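Local coordinates for 3',5'-nucleoside bisphosphate phosphatase (Chromobacterium violaceum, PDB 2YB1), which hydrolyses the 3'-phosphate of 3',5'-bisphosphonucleosides, using manganese ions, to give nucleoside 5'-phosphates and orthophosphate, at residues L201-I206 / A236-L241; G240-S245 / I268-W273. All blocks are in the same frame, centred on the assembly; numbering follows the deposited sequence.

Contact 1: L201-I206 / A236-L241; sequences LIERLI and ADRHGL
Glu203 reaches out from helix 199-211 and brings one carboxylate oxygen up to two basic side chains, Arg238 and His239, at the end of helix 226-239. Its OE1 accepts a hydrogen bond from His239 NE2 at 3.0 Å, with an N-H...O angle of 145°, and forms a salt bridge with Arg238 NH1, also at 3.0 Å. A bend at chi2 turns the carboxylate toward helix 226-239, and the glutamate crosses both partners at about a right angle. Carboxylate and imidazole stand steeply to each other, planes 76° apart: OE1 lies in the plane of the ring at its NE2 edge, whereas the histidine meets OE1 from above the carboxylate plane. The guanidinium is turned less, 38° from the carboxylate, and arrives obliquely. A bend at chi3 carries NH1 across toward helix 199-211, with His239 NE2 at the edge of the guanidinium. OE1 thus meets both side chains, and its negative charge would probably ease the approach of the guanidinium to the imidazole. On the side toward the sheet, Ile206 CG2 sits over one face of the His239 ring, 3.9 Å from the centroid and displaced toward the CG-CD2 rim, a CH-pi contact. The imidazole is gripped at its edge by the carboxylate and covered on a face by the isoleucine, which should restrict its rotation. The same CG2 packs on Leu241 CD1 at 3.8 Å, continuing the apolar contact inward; Leu241 also touches Ile217 of strand 216-221. Gly240, with positive phi, leaves the helical conformation in a Schellman motif and directs the chain inward, with Leu241 N bonded to Ala236 O. This is helix-to-helix packing on the outer layer of the PHP fold, two helices that flank strand 216-221 in sequence, joined away from the manganese site.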
ATOM      1  N   LEU A 201       9.360  16.987  10.205  1.00  9.64           N
ATOM      2  CA  LEU A 201       9.421  16.309   8.912  1.00 11.39           C
ATOM      3  C   LEU A 201       8.043  15.884   8.418  1.00  9.79           C
ATOM      4  O   LEU A 201       7.749  15.982   7.226  1.00  7.88           O
ATOM      5  CB  LEU A 201      10.352  15.101   8.971  1.00 10.84           C
ATOM      6  CG  LEU A 201      11.791  15.426   8.574  1.00 15.94           C
ATOM      7  CD1 LEU A 201      12.617  14.154   8.512  1.00 14.97           C
ATOM      8  CD2 LEU A 201      11.818  16.157   7.229  1.00 17.83           C
ATOM      9  N   ILE A 202       7.203  15.407   9.333  1.00  9.39           N
ATOM     10  CA  ILE A 202       5.831  15.044   8.975  1.00  9.61           C
ATOM     11  C   ILE A 202       5.098  16.252   8.407  1.00  7.27           C
ATOM     12  O   ILE A 202       4.414  16.158   7.386  1.00  7.29           O
ATOM     13  CB  ILE A 202       5.033  14.485  10.189  1.00 12.82           C
ATOM     14  CG1 ILE A 202       5.525  13.085  10.575  1.00 13.29           C
ATOM     15  CG2 ILE A 202       3.542  14.438   9.862  1.00 11.98           C
ATOM     16  CD1 ILE A 202       5.242  12.026   9.528  1.00 14.63           C
ATOM     17  N   GLU A 203       5.242  17.392   9.076  1.00  9.38           N
ATOM     18  CA  GLU A 203       4.624  18.626   8.602  1.00 10.62           C
ATOM     19  C   GLU A 203       5.139  19.012   7.222  1.00  6.81           C
ATOM     20  O   GLU A 203       4.372  19.417   6.361  1.00  6.42           O
ATOM     21  CB  GLU A 203       4.863  19.765   9.596  1.00 16.37           C
ATOM     22  CG  GLU A 203       4.552  21.134   9.028  1.00 26.74           C
ATOM     23  CD  GLU A 203       3.467  21.854   9.805  1.00 35.59           C
ATOM     24  OE1 GLU A 203       2.663  21.170  10.477  1.00 36.99           O
ATOM     25  OE2 GLU A 203       3.422  23.102   9.748  1.00 38.76           O
ATOM     26  N   ARG A 204       6.450  18.899   7.028  1.00  7.29           N
ATOM     27  CA  ARG A 204       7.087  19.209   5.749  1.00  9.94           C
ATOM     28  C   ARG A 204       6.556  18.288   4.643  1.00  9.25           C
ATOM     29  O   ARG A 204       6.238  18.737   3.534  1.00  8.59           O
ATOM     30  CB  ARG A 204       8.609  19.044   5.877  1.00 14.43           C
ATOM     31  CG  ARG A 204       9.397  19.540   4.683  1.00 23.42           C
ATOM     32  CD  ARG A 204       9.176  21.032   4.504  1.00 32.86           C
ATOM     33  NE  ARG A 204       9.136  21.422   3.097  1.00 40.54           N
ATOM     34  CZ  ARG A 204       8.344  22.372   2.602  1.00 44.57           C
ATOM     35  NH1 ARG A 204       7.512  23.041   3.397  1.00 43.77           N
ATOM     36  NH2 ARG A 204       8.389  22.654   1.305  1.00 46.45           N
ATOM     37  N   LEU A 205       6.473  16.994   4.951  1.00  6.73           N
ATOM     38  CA  LEU A 205       5.925  16.020   4.010  1.00  6.84           C
ATOM     39  C   LEU A 205       4.483  16.365   3.626  1.00  6.04           C
ATOM     40  O   LEU A 205       4.135  16.354   2.442  1.00  4.40           O
ATOM     41  CB  LEU A 205       5.992  14.603   4.594  1.00  5.13           C
ATOM     42  CG  LEU A 205       5.314  13.510   3.762  1.00  6.33           C
ATOM     43  CD1 LEU A 205       5.919  13.416   2.337  1.00  6.02           C
ATOM     44  CD2 LEU A 205       5.389  12.156   4.479  1.00  7.92           C
ATOM     45  N   ILE A 206       3.652  16.663   4.626  1.00  6.64           N
ATOM     46  CA  ILE A 206       2.264  17.078   4.388  1.00  7.24           C
ATOM     47  C   ILE A 206       2.155  18.327   3.499  1.00  8.56           C
ATOM     48  O   ILE A 206       1.376  18.347   2.541  1.00  7.27           O
ATOM     49  CB  ILE A 206       1.493  17.307   5.707  1.00  6.72           C
ATOM     50  CG1 ILE A 206       1.274  15.963   6.435  1.00  5.08           C
ATOM     51  CG2 ILE A 206       0.163  18.022   5.438  1.00  5.79           C
ATOM     52  CD1 ILE A 206       0.644  16.103   7.798  1.00  4.93           C
ATOM     53  N   ALA A 236      -3.774  15.719  10.564  1.00  6.65           N
ATOM     54  CA  ALA A 236      -4.752  15.808   9.489  1.00  6.02           C
ATOM     55  C   ALA A 236      -5.652  17.016   9.698  1.00  7.84           C
ATOM     56  O   ALA A 236      -5.944  17.758   8.756  1.00  7.04           O
ATOM     57  CB  ALA A 236      -5.579  14.520   9.399  1.00  7.11           C
ATOM     58  N   ASP A 237      -6.086  17.229  10.938  1.00  7.56           N
ATOM     59  CA  ASP A 237      -7.016  18.324  11.204  1.00  7.17           C
ATOM     60  C   ASP A 237      -6.383  19.698  10.950  1.00  8.57           C
ATOM     61  O   ASP A 237      -7.034  20.591  10.405  1.00  7.17           O
ATOM     62  CB  ASP A 237      -7.582  18.244  12.625  1.00  8.19           C
ATOM     63  CG  ASP A 237      -8.664  19.276  12.866  1.00 11.14           C
ATOM     64  OD1 ASP A 237      -9.739  19.155  12.240  1.00  9.13           O
ATOM     65  OD2 ASP A 237      -8.433  20.215  13.660  1.00 11.05           O
ATOM     66  N   ARG A 238      -5.117  19.867  11.335  1.00 10.10           N
ATOM     67  CA  ARG A 238      -4.439  21.156  11.167  1.00 14.00           C
ATOM     68  C   ARG A 238      -4.308  21.528   9.698  1.00 12.66           C
ATOM     69  O   ARG A 238      -4.257  22.705   9.346  1.00 11.13           O
ATOM     70  CB  ARG A 238      -3.043  21.132  11.793  1.00 21.35           C
ATOM     71  CG  ARG A 238      -3.010  20.829  13.275  1.00 29.83           C
ATOM     72  CD  ARG A 238      -1.571  20.727  13.778  1.00 38.28           C
ATOM     73  NE  ARG A 238      -0.886  22.019  13.747  1.00 46.00           N
ATOM     74  CZ  ARG A 238      -0.159  22.460  12.723  1.00 49.88           C
ATOM     75  NH1 ARG A 238      -0.020  21.714  11.636  1.00 50.83           N
ATOM     76  NH2 ARG A 238       0.430  23.649  12.786  1.00 50.43           N
ATOM     77  N   HIS A 239      -4.188  20.520   8.844  1.00  8.22           N
ATOM     78  CA  HIS A 239      -4.033  20.770   7.414  1.00  7.90           C
ATOM     79  C   HIS A 239      -5.293  20.571   6.574  1.00  7.09           C
ATOM     80  O   HIS A 239      -5.270  20.741   5.358  1.00  8.37           O
ATOM     81  CB  HIS A 239      -2.840  19.985   6.885  1.00  9.74           C
ATOM     82  CG  HIS A 239      -1.560  20.367   7.553  1.00 12.89           C
ATOM     83  ND1 HIS A 239      -0.871  21.517   7.229  1.00 14.23           N
ATOM     84  CD2 HIS A 239      -0.872  19.788   8.566  1.00 13.18           C
ATOM     85  CE1 HIS A 239       0.198  21.620   8.000  1.00 13.71           C
ATOM     86  NE2 HIS A 239       0.225  20.580   8.815  1.00 15.28           N
ATOM     87  N   GLY A 240      -6.391  20.207   7.222  1.00  7.35           N
ATOM     88  CA  GLY A 240      -7.630  19.961   6.504  1.00  7.70           C
ATOM     89  C   GLY A 240      -7.561  18.719   5.634  1.00  8.97           C
ATOM     90  O   GLY A 240      -8.202  18.661   4.595  1.00  9.08           O
ATOM     91  N   LEU A 241      -6.775  17.728   6.050  1.00  7.01           N
ATOM     92  CA  LEU A 241      -6.710  16.451   5.320  1.00  6.92           C
ATOM     93  C   LEU A 241      -7.847  15.517   5.722  1.00  5.68           C
ATOM     94  O   LEU A 241      -8.252  15.480   6.892  1.00  6.58           O
ATOM     95  CB  LEU A 241      -5.376  15.754   5.581  1.00  7.03           C
ATOM     96  CG  LEU A 241      -4.111  16.454   5.079  1.00  7.86           C
ATOM     97  CD1 LEU A 241      -2.871  15.718   5.564  1.00  9.62           C
ATOM     98  CD2 LEU A 241      -4.139  16.535   3.559  1.00  6.36           C
TER

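Contact 2: G240-S245 / I268-W273; sequences GLYASS and ICRPIW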
ATOM      1  N   GLY A 240      -6.391  20.207   7.222  1.00  7.35           N
ATOM      2  CA  GLY A 240      -7.630  19.961   6.504  1.00  7.70           C
ATOM      3  C   GLY A 240      -7.561  18.719   5.634  1.00  8.97           C
ATOM      4  O   GLY A 240      -8.202  18.661   4.595  1.00  9.08           O
ATOM      5  N   LEU A 241      -6.775  17.728   6.050  1.00  7.01           N
ATOM      6  CA  LEU A 241      -6.710  16.451   5.320  1.00  6.92           C
ATOM      7  C   LEU A 241      -7.847  15.517   5.722  1.00  5.68           C
ATOM      8  O   LEU A 241      -8.252  15.480   6.892  1.00  6.58           O
ATOM      9  CB  LEU A 241      -5.376  15.754   5.581  1.00  7.03           C
ATOM     10  CG  LEU A 241      -4.111  16.454   5.079  1.00  7.86           C
ATOM     11  CD1 LEU A 241      -2.871  15.718   5.564  1.00  9.62           C
ATOM     12  CD2 LEU A 241      -4.139  16.535   3.559  1.00  6.36           C
ATOM     13  N   TYR A 242      -8.340  14.749   4.755  1.00  5.08           N
ATOM     14  CA  TYR A 242      -9.337  13.709   5.004  1.00  5.95           C
ATOM     15  C   TYR A 242      -8.667  12.434   5.507  1.00  6.76           C
ATOM     16  O   TYR A 242      -7.563  12.093   5.077  1.00  8.80           O
ATOM     17  CB  TYR A 242     -10.137  13.426   3.721  1.00  4.93           C
ATOM     18  CG  TYR A 242     -10.947  14.635   3.315  1.00  4.84           C
ATOM     19  CD1 TYR A 242     -12.160  14.913   3.932  1.00  5.90           C
ATOM     20  CD2 TYR A 242     -10.478  15.524   2.352  1.00  6.09           C
ATOM     21  CE1 TYR A 242     -12.893  16.036   3.592  1.00  5.34           C
ATOM     22  CE2 TYR A 242     -11.211  16.655   1.997  1.00  7.69           C
ATOM     23  CZ  TYR A 242     -12.421  16.901   2.625  1.00  6.92           C
ATOM     24  OH  TYR A 242     -13.171  18.017   2.298  1.00  9.47           O
ATOM     25  N   ALA A 243      -9.343  11.731   6.412  1.00  6.77           N
ATOM     26  CA  ALA A 243      -8.746  10.572   7.080  1.00  7.12           C
ATOM     27  C   ALA A 243      -9.129   9.290   6.383  1.00  6.57           C
ATOM     28  O   ALA A 243     -10.297   9.058   6.076  1.00  5.55           O
ATOM     29  CB  ALA A 243      -9.166  10.514   8.546  1.00  5.38           C
ATOM     30  N   SER A 244      -8.132   8.445   6.155  1.00  7.75           N
ATOM     31  CA  SER A 244      -8.363   7.149   5.561  1.00  6.33           C
ATOM     32  C   SER A 244      -8.084   6.075   6.605  1.00  6.64           C
ATOM     33  O   SER A 244      -7.420   6.337   7.618  1.00  3.29           O
ATOM     34  CB  SER A 244      -7.467   6.941   4.354  1.00  4.74           C
ATOM     35  OG  SER A 244      -7.917   5.815   3.643  1.00  5.26           O
ATOM     36  N   SER A 245      -8.653   4.890   6.375  1.00  4.37           N
ATOM     37  CA  SER A 245      -8.477   3.741   7.245  1.00  3.59           C
ATOM     38  C   SER A 245      -8.150   2.497   6.395  1.00  4.51           C
ATOM     39  O   SER A 245      -8.811   2.231   5.385  1.00  3.19           O
ATOM     40  CB  SER A 245      -9.768   3.510   8.035  1.00  5.34           C
ATOM     41  OG  SER A 245     -10.248   4.725   8.611  1.00  5.92           O
ATOM     42  N   ILE A 268     -12.709  13.687  15.583  1.00  6.32           N
ATOM     43  CA  ILE A 268     -12.228  14.883  14.863  1.00  5.02           C
ATOM     44  C   ILE A 268     -12.078  14.679  13.348  1.00  6.94           C
ATOM     45  O   ILE A 268     -12.163  15.630  12.567  1.00  6.70           O
ATOM     46  CB  ILE A 268     -10.878  15.391  15.441  1.00  6.57           C
ATOM     47  CG1 ILE A 268     -10.589  16.843  15.022  1.00  7.68           C
ATOM     48  CG2 ILE A 268      -9.728  14.459  15.030  1.00  5.36           C
ATOM     49  CD1 ILE A 268     -11.639  17.884  15.483  1.00  7.18           C
ATOM     50  N   CYS A 269     -11.867  13.433  12.935  1.00  6.77           N
ATOM     51  CA  CYS A 269     -11.550  13.138  11.543  1.00  3.99           C
ATOM     52  C   CYS A 269     -12.711  13.355  10.591  1.00  6.01           C
ATOM     53  O   CYS A 269     -13.866  13.100  10.926  1.00  6.44           O
ATOM     54  CB  CYS A 269     -11.044  11.698  11.396  1.00  1.34           C
ATOM     55  SG  CYS A 269      -9.529  11.343  12.320  1.00  5.65           S
ATOM     56  N   ARG A 270     -12.378  13.817   9.391  1.00  6.90           N
ATOM     57  CA  ARG A 270     -13.306  13.858   8.278  1.00  5.89           C
ATOM     58  C   ARG A 270     -13.027  12.651   7.396  1.00  6.36           C
ATOM     59  O   ARG A 270     -12.022  12.616   6.693  1.00  5.24           O
ATOM     60  CB  ARG A 270     -13.112  15.149   7.487  1.00  5.56           C
ATOM     61  CG  ARG A 270     -13.348  16.393   8.331  1.00  7.30           C
ATOM     62  CD  ARG A 270     -13.538  17.627   7.472  1.00 11.28           C
ATOM     63  NE  ARG A 270     -12.320  18.037   6.783  1.00 12.97           N
ATOM     64  CZ  ARG A 270     -12.283  18.984   5.848  1.00 17.74           C
ATOM     65  NH1 ARG A 270     -13.407  19.594   5.494  1.00 19.49           N
ATOM     66  NH2 ARG A 270     -11.135  19.310   5.256  1.00 18.22           N
ATOM     67  N   PRO A 271     -13.927  11.652   7.422  1.00  6.77           N
ATOM     68  CA  PRO A 271     -13.615  10.375   6.761  1.00  6.50           C
ATOM     69  C   PRO A 271     -13.504  10.526   5.250  1.00  7.50           C
ATOM     70  O   PRO A 271     -14.383  11.108   4.615  1.00  5.91           O
ATOM     71  CB  PRO A 271     -14.822   9.490   7.103  1.00  6.47           C
ATOM     72  CG  PRO A 271     -15.472  10.147   8.282  1.00  8.77           C
ATOM     73  CD  PRO A 271     -15.230  11.629   8.103  1.00  6.44           C
ATOM     74  N   ILE A 272     -12.442   9.982   4.675  1.00  7.93           N
ATOM     75  CA  ILE A 272     -12.213  10.146   3.245  1.00  7.72           C
ATOM     76  C   ILE A 272     -13.300   9.472   2.384  1.00  6.01           C
ATOM     77  O   ILE A 272     -13.586   9.932   1.270  1.00  3.68           O
ATOM     78  CB  ILE A 272     -10.812   9.643   2.837  1.00  5.55           C
ATOM     79  CG1 ILE A 272     -10.375  10.299   1.523  1.00  4.04           C
ATOM     80  CG2 ILE A 272     -10.784   8.107   2.785  1.00  4.81           C
ATOM     81  CD1 ILE A 272      -8.892  10.143   1.214  1.00  4.90           C
ATOM     82  N   TRP A 273     -13.914   8.398   2.888  1.00  5.60           N
ATOM     83  CA  TRP A 273     -14.925   7.690   2.092  1.00  5.03           C
ATOM     84  C   TRP A 273     -16.159   8.535   1.769  1.00  6.39           C
ATOM     85  O   TRP A 273     -16.804   8.351   0.726  1.00  6.24           O
ATOM     86  CB  TRP A 273     -15.318   6.335   2.703  1.00  4.45           C
ATOM     87  CG  TRP A 273     -15.643   6.343   4.154  1.00  6.98           C
ATOM     88  CD1 TRP A 273     -16.866   6.538   4.724  1.00  9.04           C
ATOM     89  CD2 TRP A 273     -14.727   6.104   5.234  1.00  7.16           C
ATOM     90  NE1 TRP A 273     -16.767   6.448   6.095  1.00 10.64           N
ATOM     91  CE2 TRP A 273     -15.463   6.183   6.430  1.00  9.28           C
ATOM     92  CE3 TRP A 273     -13.354   5.850   5.301  1.00  6.52           C
ATOM     93  CZ2 TRP A 273     -14.873   6.004   7.686  1.00 10.47           C
ATOM     94  CZ3 TRP A 273     -12.767   5.681   6.549  1.00  7.50           C
ATOM     95  CH2 TRP A 273     -13.528   5.745   7.719  1.00  8.36           C
TER
HETATM   96  O   HOH W   1      -9.682  17.387   8.337  1.00  8.14           O
HETATM   97  O   HOH W   2      -9.498  14.047   8.972  1.00  8.53           O
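Arg270 lays its side chain along Tyr242, at the beginning of strand 242-246. Its CB starts beside the ring, 3.7 Å from Tyr242 CD1. Farther out, NE lies near Tyr242 CE1 and donates to a water that in turn donates to Leu241 O; a second water links that same carbonyl to the Arg270 backbone N. A bend at chi3 (-69°) lays the guanidinium flat on the phenol, planes 21° apart and centres 4.3 Å apart, a cation-pi stack with CE1 over the centre of the guanidinium. Of the two terminal nitrogens, NH1 comes nearest the tyrosine OH, while NH2 reaches Gly240 O at the guanidinium edge in a weak hydrogen bond of 3.1 Å. At the root of the arginine the backbones join: Ala243 N donates to Arg270 O at 2.8 Å and Ile272 N to Ala243 O at 2.7 Å. These bonds make a single beta bridge between Ala243 and Pro271, alongside strand 242-246, the last strand of the distorted (beta/alpha)7 barrel of the PHP fold, whose Ser245 bonds on to Leu6 beside the first strand. On its other side the strand bonds to strand 216-221, through Tyr242 and Ser244 to Ile217. Around the bridge, Ala243 CB meets Cys269 CB, and Ile272 spreads its two branches, CG1 against Tyr242 CB and CG2 against Ser244 OG. The Ser244 side chain is about 6 Å from that of the manganese ligand His7. Past Ile272, the Trp273 indole turns its CZ3-CH2 edge to Ser245 OG, 3.4 Å from CZ3, while Pro271 CB lies over one of its faces.

How the contacts relate
After the first five strands and the helices among them, the chain forms helix 199-211, passes through strand 216-221 and returns along helix 226-239, where contact 1 closes a loop of 29 residues by joining the two helices. It then turns at Gly240 into strand 242-246, continues through a long, largely irregular connection, and comes back at residues 268-273, where contact 2 closes a second loop of 22 residues. The loops neither nest nor cross: they follow in series and share Gly240 and Leu241. Asp237 touching Ile268 adds a direct link. Together they tie the outer helices to the last strand and to the segment leading into helix 272-275.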